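Probable TonB-dependent siderophore receptor PiuA (Acinetobacter baumannii, PDB 5FP1) probably takes part in the first step of iron uptake at the outer membrane by binding iron-chelating siderophores, and may bind ferric enterobactin with micromolar affinity. Local coordinates at residues A[414-419]-A[442-447]; A[290-295]-A[328-333]; A[249-254]-A[689-694]. All blocks are in the same frame, centred on the assembly; numbering follows the deposited sequence.

Contact 1: A[414-419]-A[442-447]; sequences ATVEST and DKFEAE
The F444 ring meets V416 across the seam: V416 CG1 comes obliquely to within 3.5 Å of F444 CE2. P494, L497 and N463 touch the same phenylalanine side chain. Because CG of F444 is anti to the backbone N (chi1 173°), the ring leans across the seam toward the valine. V416 uses both branches, for its CG2 rests 4.0 Å from A446 CB. These residues face the barrel interior. The other face, with E417 and E445, is polar and points outward. There the flat carboxylates stay apart, E417 OE1 being 4.7 Å from E445 OE2, a like-charge pair whose members have other partners: E417 OE2 bonds to Y355 OH, and E445 OE2 accepts at 2.7 Å from a water that also donates to T415 O. Six backbone hydrogen bonds join the two segments, two in each of the pairs T415–E447, E417–E445 and T419–K443. The hairpin is one unit of the up-and-down antiparallel barrel of TonB-dependent receptors: strand 346-368 continues the sheet beside A414, V416 and S418, and strand 459-476 does so beside D442 and F444.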
# COMPACT_ATOMS: atom_id res chain seq x y z
N ALA A 414 17.99 -8.70 -10.92
CA ALA A 414 18.27 -7.44 -10.21
C ALA A 414 18.73 -7.70 -8.80
O ALA A 414 18.16 -8.52 -8.12
CB ALA A 414 17.04 -6.55 -10.18
N THR A 415 19.71 -6.94 -8.35
CA THR A 415 20.25 -7.04 -7.01
C THR A 415 20.33 -5.67 -6.39
O THR A 415 20.91 -4.74 -6.96
CB THR A 415 21.64 -7.68 -7.04
OG1 THR A 415 21.52 -8.98 -7.62
CG2 THR A 415 22.22 -7.82 -5.63
N VAL A 416 19.71 -5.51 -5.23
CA VAL A 416 19.77 -4.24 -4.48
C VAL A 416 20.39 -4.53 -3.13
O VAL A 416 19.95 -5.43 -2.38
CB VAL A 416 18.38 -3.61 -4.30
CG1 VAL A 416 18.45 -2.36 -3.44
CG2 VAL A 416 17.77 -3.27 -5.66
N GLU A 417 21.42 -3.78 -2.82
CA GLU A 417 22.12 -3.91 -1.56
C GLU A 417 22.15 -2.54 -0.89
O GLU A 417 22.49 -1.53 -1.52
CB GLU A 417 23.53 -4.44 -1.81
CG GLU A 417 24.28 -4.80 -0.52
CD GLU A 417 25.56 -5.59 -0.81
OE1 GLU A 417 26.15 -5.36 -1.87
OE2 GLU A 417 25.96 -6.43 0.01
N SER A 418 21.82 -2.50 0.39
CA SER A 418 21.83 -1.25 1.13
C SER A 418 22.50 -1.40 2.48
O SER A 418 22.56 -2.49 3.06
CB SER A 418 20.42 -0.74 1.33
OG SER A 418 19.69 -1.60 2.18
N THR A 419 22.97 -0.27 2.98
CA THR A 419 23.56 -0.20 4.30
C THR A 419 23.32 1.18 4.87
O THR A 419 23.55 2.18 4.20
CB THR A 419 25.07 -0.41 4.23
OG1 THR A 419 25.35 -1.57 3.43
CG2 THR A 419 25.62 -0.58 5.63
N ASP A 442 22.40 6.62 4.18
CA ASP A 442 22.13 5.40 3.41
C ASP A 442 23.15 5.25 2.29
O ASP A 442 23.51 6.22 1.62
CB ASP A 442 20.73 5.44 2.77
CG ASP A 442 19.63 5.10 3.74
OD1 ASP A 442 19.39 3.90 3.94
OD2 ASP A 442 19.03 6.02 4.33
N LYS A 443 23.60 4.02 2.09
CA LYS A 443 24.28 3.65 0.87
C LYS A 443 23.42 2.65 0.12
O LYS A 443 22.89 1.70 0.72
CB LYS A 443 25.64 3.02 1.20
CG LYS A 443 26.38 2.50 -0.01
CD LYS A 443 27.75 1.97 0.39
CE LYS A 443 28.51 1.45 -0.83
NZ LYS A 443 29.71 0.68 -0.41
N PHE A 444 23.27 2.87 -1.18
CA PHE A 444 22.33 2.10 -1.99
C PHE A 444 23.06 1.68 -3.26
O PHE A 444 23.71 2.49 -3.93
CB PHE A 444 21.10 2.97 -2.30
CG PHE A 444 20.11 2.35 -3.27
CD1 PHE A 444 20.22 2.57 -4.63
CD2 PHE A 444 19.04 1.62 -2.80
CE1 PHE A 444 19.30 2.03 -5.53
CE2 PHE A 444 18.10 1.07 -3.69
CZ PHE A 444 18.25 1.27 -5.04
N GLU A 445 22.93 0.42 -3.60
CA GLU A 445 23.38 -0.05 -4.90
C GLU A 445 22.33 -0.93 -5.58
O GLU A 445 21.82 -1.88 -4.97
CB GLU A 445 24.69 -0.82 -4.77
CG GLU A 445 25.14 -1.38 -6.11
CD GLU A 445 26.38 -2.24 -5.99
OE1 GLU A 445 27.48 -1.71 -5.72
OE2 GLU A 445 26.26 -3.44 -6.19
N ALA A 446 22.01 -0.62 -6.83
CA ALA A 446 21.09 -1.43 -7.61
C ALA A 446 21.79 -1.84 -8.88
O ALA A 446 22.36 -1.00 -9.59
CB ALA A 446 19.82 -0.67 -7.93
N GLU A 447 21.77 -3.14 -9.16
CA GLU A 447 22.37 -3.66 -10.38
C GLU A 447 21.39 -4.56 -11.09
O GLU A 447 20.86 -5.49 -10.49
CB GLU A 447 23.63 -4.45 -10.04
CG GLU A 447 24.31 -5.04 -11.27
CD GLU A 447 25.69 -5.60 -10.95
OE1 GLU A 447 25.78 -6.49 -10.09
OE2 GLU A 447 26.67 -5.13 -11.52
O HOH W 1 21.64 -8.50 -10.39
O HOH W 2 23.88 -4.80 -6.08

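Contact 2: A[290-295]-A[328-333]; sequences AMYAKS and ETFTDQ. With C8E ((hydroxyethyloxy)tri(ethyloxy)octane), chain J.
Y292 and F330 form the dense part of this antiparallel seam, their side chains lying alongside and pointing the same way. F330 CD1 sits over one face of the tyrosine ring, toward its rim, 3.4 Å from Y292 CE2. The rings meet obliquely, their planes at 46° and centroids 4.9 Å apart. Complementary torsions bring them together: CG of Y292 is anti to its carbonyl carbon (chi1 -59°), whereas CG of F330 is anti to the backbone N (chi1 171°). A detergent molecule, C8E, completes this face. Its C6 lies in plane at the tyrosine edge, and its C11 approaches Y292 CB to 3.4 Å, consistent with a surface that meets lipid in the membrane. Farther along, K294 bends at chi2 and chi4 and forms a salt bridge, K294 NZ to E328 OE2 at 2.7 Å, on the anti lone pair of that oxygen. D326 makes a second salt bridge to the same ammonium.

Across the seam the inward side chains meet less closely: A293 CB and T329 CB are 4.4 Å apart, and water links hydroxyls to backbone carbonyls. One water, 2.7 Å from T331 OG1, donates to M291 O; another sits beside T329 OG1 and reaches A293 O only weakly. Four backbone hydrogen bonds, two in each of the pairs M291–T331 and A293–T329, join the strands.

The hairpin lies between two further barrel strands, 264-279 beside segment 290-295 and 346-368 beside segment 328-333. On the inside it meets the plug, where M291 and T331 touch I101 of strand 101-102 and A293 touches N103.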
# COMPACT_ATOMS: atom_id res chain seq x y z
N ALA A 290 16.41 -10.05 12.37
CA ALA A 290 16.84 -10.63 11.09
C ALA A 290 15.57 -11.13 10.39
O ALA A 290 14.75 -11.81 11.01
CB ALA A 290 17.83 -11.77 11.35
N MET A 291 15.39 -10.75 9.12
CA MET A 291 14.18 -11.12 8.33
C MET A 291 14.59 -11.68 6.98
O MET A 291 15.43 -11.12 6.30
CB MET A 291 13.19 -9.97 8.14
CG MET A 291 12.18 -10.16 6.94
SD MET A 291 10.86 -8.94 7.15
CE MET A 291 10.24 -8.89 5.50
N TYR A 292 13.99 -12.80 6.63
CA TYR A 292 14.26 -13.49 5.39
C TYR A 292 12.92 -13.52 4.65
O TYR A 292 11.92 -13.96 5.21
CB TYR A 292 14.73 -14.92 5.69
CG TYR A 292 15.99 -15.03 6.56
CD1 TYR A 292 15.92 -14.94 7.97
CD2 TYR A 292 17.25 -15.24 5.99
CE1 TYR A 292 17.06 -15.03 8.75
CE2 TYR A 292 18.39 -15.33 6.76
CZ TYR A 292 18.28 -15.23 8.14
OH TYR A 292 19.41 -15.32 8.90
N ALA A 293 12.87 -13.03 3.42
CA ALA A 293 11.60 -13.01 2.69
C ALA A 293 11.75 -13.63 1.33
O ALA A 293 12.74 -13.42 0.64
CB ALA A 293 11.06 -11.59 2.56
N LYS A 294 10.74 -14.40 0.93
CA LYS A 294 10.70 -14.96 -0.41
C LYS A 294 9.36 -14.55 -1.00
O LYS A 294 8.33 -14.67 -0.35
CB LYS A 294 10.83 -16.48 -0.37
CG LYS A 294 10.58 -17.14 -1.72
CD LYS A 294 11.71 -18.05 -2.13
CE LYS A 294 11.51 -18.61 -3.52
NZ LYS A 294 12.79 -18.49 -4.26
N SER A 295 9.38 -14.00 -2.21
CA SER A 295 8.15 -13.47 -2.79
C SER A 295 8.09 -13.82 -4.28
O SER A 295 9.01 -13.47 -5.04
CB SER A 295 8.10 -11.94 -2.61
OG SER A 295 6.86 -11.41 -3.06
N GLU A 328 14.14 -12.88 -3.38
CA GLU A 328 14.57 -13.22 -2.02
C GLU A 328 15.26 -12.03 -1.39
O GLU A 328 16.10 -11.38 -2.03
CB GLU A 328 15.54 -14.43 -2.03
CG GLU A 328 14.85 -15.65 -2.61
CD GLU A 328 15.67 -16.94 -2.51
OE1 GLU A 328 16.82 -16.93 -2.02
OE2 GLU A 328 15.14 -17.98 -2.94
N THR A 329 14.91 -11.76 -0.14
CA THR A 329 15.49 -10.60 0.55
C THR A 329 15.95 -11.00 1.95
O THR A 329 15.26 -11.74 2.64
CB THR A 329 14.44 -9.47 0.71
OG1 THR A 329 13.83 -9.18 -0.56
CG2 THR A 329 15.10 -8.23 1.27
N PHE A 330 17.11 -10.52 2.36
CA PHE A 330 17.55 -10.62 3.74
C PHE A 330 17.76 -9.23 4.29
O PHE A 330 18.41 -8.39 3.64
CB PHE A 330 18.89 -11.37 3.85
CG PHE A 330 19.49 -11.32 5.25
CD1 PHE A 330 18.91 -12.00 6.29
CD2 PHE A 330 20.61 -10.55 5.51
CE1 PHE A 330 19.43 -11.94 7.58
CE2 PHE A 330 21.13 -10.47 6.79
CZ PHE A 330 20.53 -11.15 7.82
N THR A 331 17.23 -8.98 5.48
CA THR A 331 17.42 -7.71 6.16
C THR A 331 17.84 -7.97 7.60
O THR A 331 17.30 -8.86 8.26
CB THR A 331 16.11 -6.89 6.14
OG1 THR A 331 15.65 -6.74 4.79
CG2 THR A 331 16.32 -5.49 6.75
N ASP A 332 18.80 -7.19 8.09
CA ASP A 332 19.12 -7.19 9.52
C ASP A 332 19.10 -5.75 10.03
O ASP A 332 19.75 -4.89 9.43
CB ASP A 332 20.47 -7.82 9.77
CG ASP A 332 20.69 -8.11 11.25
OD1 ASP A 332 20.85 -7.14 12.03
OD2 ASP A 332 20.62 -9.30 11.63
N GLN A 333 18.36 -5.51 11.10
CA GLN A 333 18.34 -4.20 11.78
C GLN A 333 18.83 -4.38 13.21
O GLN A 333 18.30 -5.21 13.96
CB GLN A 333 16.92 -3.65 11.88
CG GLN A 333 16.25 -3.36 10.58
CD GLN A 333 14.84 -2.83 10.76
OE1 GLN A 333 14.18 -3.15 11.75
NE2 GLN A 333 14.36 -2.06 9.80
C1 C8E J . 20.18 -12.71 -1.77
C2 C8E J . 19.41 -12.36 -0.51
C3 C8E J . 18.85 -13.61 0.17
C4 C8E J . 19.83 -14.16 1.20
C5 C8E J . 19.33 -15.46 1.84
C6 C8E J . 17.97 -15.26 2.47
C7 C8E J . 16.83 -15.52 1.47
C8 C8E J . 15.54 -15.85 2.20
O9 C8E J . 14.93 -16.97 1.55
C10 C8E J . 13.58 -17.23 1.95
C11 C8E J . 13.36 -17.10 3.46
O12 C8E J . 12.09 -17.64 3.85
O HOH W 3 14.10 -8.93 4.31
O HOH W 4 11.88 -10.91 -1.35

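Contact 3: A[249-254]-A[689-694]; sequences AEVKQG and DKRYFT
R691 pushes its guanidinium group into the bend of segment 249-254, where it lies between a carbonyl oxygen on one face and an aromatic ring on the other. The bend is an inverse gamma turn centred on E250, in a long loop that the topology of TonB-dependent receptor barrels places on the extracellular side. An extended chain, with CG anti to the backbone N (chi1 -178°), carries the guanidinium across to 249-254. R691 NH2 donates to A249 O at 2.9 Å, nearly in line with the C=O bond, though the N-H itself is bent (147°) and the oxygen tilted from the guanidinium plane. The same oxygen accepts a weak bond from V251 N within the turn. V251 O lies over one face of the group without bonding to it, and F693 CZ covers the centre of the opposite face, 3.7 Å above the plane. Two in-plane waters occupy the edge: one takes the NE proton and passes on to K252 O, the other accepts from NH1. E250 OE1 is 4.2 Å from R691 NH1 but well out of the plane, so any attraction is probably one of charge alone.

Q253 runs past the arginine in the opposite direction, its CD 4.0 Å from R691 CB, with amide and guanidinium planes nearly perpendicular at 80°. The extended glutamine reaches D689, whose OD1 accepts from R708 N. Q253 NE2 donates to D689 O over a long 3.3 Å, from well above the carbonyl plane. A water makes a second link, donating to Q253 OE1 at 3.0 Å and to D689 OD2 at 2.7 Å.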
# COMPACT_ATOMS: atom_id res chain seq x y z
N ALA A 249 -15.68 4.21 -20.03
CA ALA A 249 -16.80 3.94 -20.92
C ALA A 249 -18.07 3.70 -20.15
O ALA A 249 -18.07 3.10 -19.07
CB ALA A 249 -16.48 2.72 -21.79
N GLU A 250 -19.18 4.14 -20.73
CA GLU A 250 -20.51 3.90 -20.14
C GLU A 250 -20.99 2.50 -20.53
O GLU A 250 -21.64 2.33 -21.58
CB GLU A 250 -21.49 4.96 -20.67
CG GLU A 250 -21.10 6.36 -20.22
CD GLU A 250 -21.31 6.55 -18.72
OE1 GLU A 250 -22.02 5.73 -18.08
OE2 GLU A 250 -20.76 7.52 -18.16
N VAL A 251 -20.62 1.52 -19.72
CA VAL A 251 -21.01 0.14 -19.92
C VAL A 251 -21.60 -0.35 -18.61
O VAL A 251 -21.46 0.30 -17.57
CB VAL A 251 -19.82 -0.76 -20.30
CG1 VAL A 251 -19.25 -0.29 -21.63
CG2 VAL A 251 -18.74 -0.70 -19.23
N LYS A 252 -22.29 -1.47 -18.68
CA LYS A 252 -23.00 -1.99 -17.52
C LYS A 252 -22.07 -2.19 -16.32
O LYS A 252 -20.95 -2.68 -16.47
CB LYS A 252 -23.64 -3.31 -17.85
CG LYS A 252 -24.68 -3.77 -16.84
CD LYS A 252 -25.28 -5.12 -17.25
CE LYS A 252 -26.24 -5.62 -16.19
NZ LYS A 252 -26.90 -6.89 -16.61
N GLN A 253 -22.55 -1.84 -15.15
CA GLN A 253 -21.81 -2.04 -13.92
C GLN A 253 -21.36 -3.49 -13.82
O GLN A 253 -22.11 -4.41 -14.15
CB GLN A 253 -22.70 -1.66 -12.72
CG GLN A 253 -22.02 -1.81 -11.38
CD GLN A 253 -22.85 -1.30 -10.21
OE1 GLN A 253 -24.02 -0.99 -10.35
NE2 GLN A 253 -22.21 -1.19 -9.07
N GLY A 254 -20.12 -3.71 -13.40
CA GLY A 254 -19.62 -5.06 -13.21
C GLY A 254 -19.26 -5.83 -14.47
O GLY A 254 -19.05 -7.02 -14.42
N ASP A 689 -24.80 0.32 -3.72
CA ASP A 689 -24.39 -0.31 -4.99
C ASP A 689 -23.86 0.71 -6.01
O ASP A 689 -24.15 0.67 -7.21
CB ASP A 689 -25.55 -1.12 -5.59
CG ASP A 689 -25.07 -2.20 -6.53
OD1 ASP A 689 -23.87 -2.60 -6.47
OD2 ASP A 689 -25.89 -2.65 -7.35
N LYS A 690 -23.07 1.64 -5.52
CA LYS A 690 -22.52 2.70 -6.35
C LYS A 690 -21.46 2.10 -7.31
O LYS A 690 -20.62 1.31 -6.90
CB LYS A 690 -21.86 3.72 -5.43
CG LYS A 690 -21.14 4.86 -6.12
CD LYS A 690 -22.09 5.81 -6.82
CE LYS A 690 -21.28 6.82 -7.58
NZ LYS A 690 -22.12 7.89 -8.21
N ARG A 691 -21.55 2.48 -8.57
CA ARG A 691 -20.49 2.25 -9.56
C ARG A 691 -19.48 3.38 -9.49
O ARG A 691 -19.75 4.55 -9.84
CB ARG A 691 -21.08 2.15 -10.97
CG ARG A 691 -20.05 1.86 -12.08
CD ARG A 691 -20.74 1.91 -13.45
NE ARG A 691 -19.88 1.55 -14.59
CZ ARG A 691 -19.40 2.41 -15.47
NH1 ARG A 691 -19.60 3.70 -15.33
NH2 ARG A 691 -18.66 1.98 -16.49
N TYR A 692 -18.29 3.03 -9.02
CA TYR A 692 -17.20 3.98 -8.96
C TYR A 692 -15.88 3.27 -9.22
O TYR A 692 -15.84 2.03 -9.40
CB TYR A 692 -17.20 4.75 -7.62
CG TYR A 692 -16.82 3.95 -6.39
CD1 TYR A 692 -17.71 3.07 -5.80
CD2 TYR A 692 -15.54 4.08 -5.82
CE1 TYR A 692 -17.36 2.34 -4.68
CE2 TYR A 692 -15.17 3.35 -4.72
CZ TYR A 692 -16.09 2.50 -4.13
OH TYR A 692 -15.73 1.77 -3.02
N PHE A 693 -14.82 4.08 -9.30
CA PHE A 693 -13.50 3.63 -9.70
C PHE A 693 -12.44 3.99 -8.66
O PHE A 693 -12.30 5.16 -8.29
CB PHE A 693 -13.17 4.24 -11.06
CG PHE A 693 -14.11 3.80 -12.14
CD1 PHE A 693 -15.29 4.47 -12.35
CD2 PHE A 693 -13.86 2.65 -12.88
CE1 PHE A 693 -16.19 4.03 -13.28
CE2 PHE A 693 -14.76 2.22 -13.84
CZ PHE A 693 -15.93 2.89 -14.01
N THR A 694 -11.69 2.97 -8.24
CA THR A 694 -10.64 3.11 -7.22
C THR A 694 -9.24 3.30 -7.78
O THR A 694 -8.33 3.66 -7.05
CB THR A 694 -10.61 1.88 -6.33
OG1 THR A 694 -10.60 0.73 -7.17
CG2 THR A 694 -11.82 1.86 -5.45
O HOH W 5 -18.62 5.81 -17.00
O HOH W 6 -18.83 -0.95 -15.53
O HOH W 7 -25.97 0.89 -9.16
O HOH W 8 -25.64 -3.51 -9.92

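Read from the N terminus, the chain first passes through the plug and enters the barrel, and segment 249-254 opens the longest of the three loops. Contact 2 follows, joining strands 284-304 and 315-341 across 32 intervening residues. Once it has closed, contact 1 pairs strands 405-428 and 433-450 across 22. These two stand in series, on the same side of the chain's centre, with their own centres about 14 Å apart; neither crosses the other. Both nest inside contact 3, which closes only at 689-694, after 434 residues. Its centre lies about 42 Å from that of contact 1 and about 40 Å from that of contact 2, across the chain's centre, where it ties an early barrel loop to the last one.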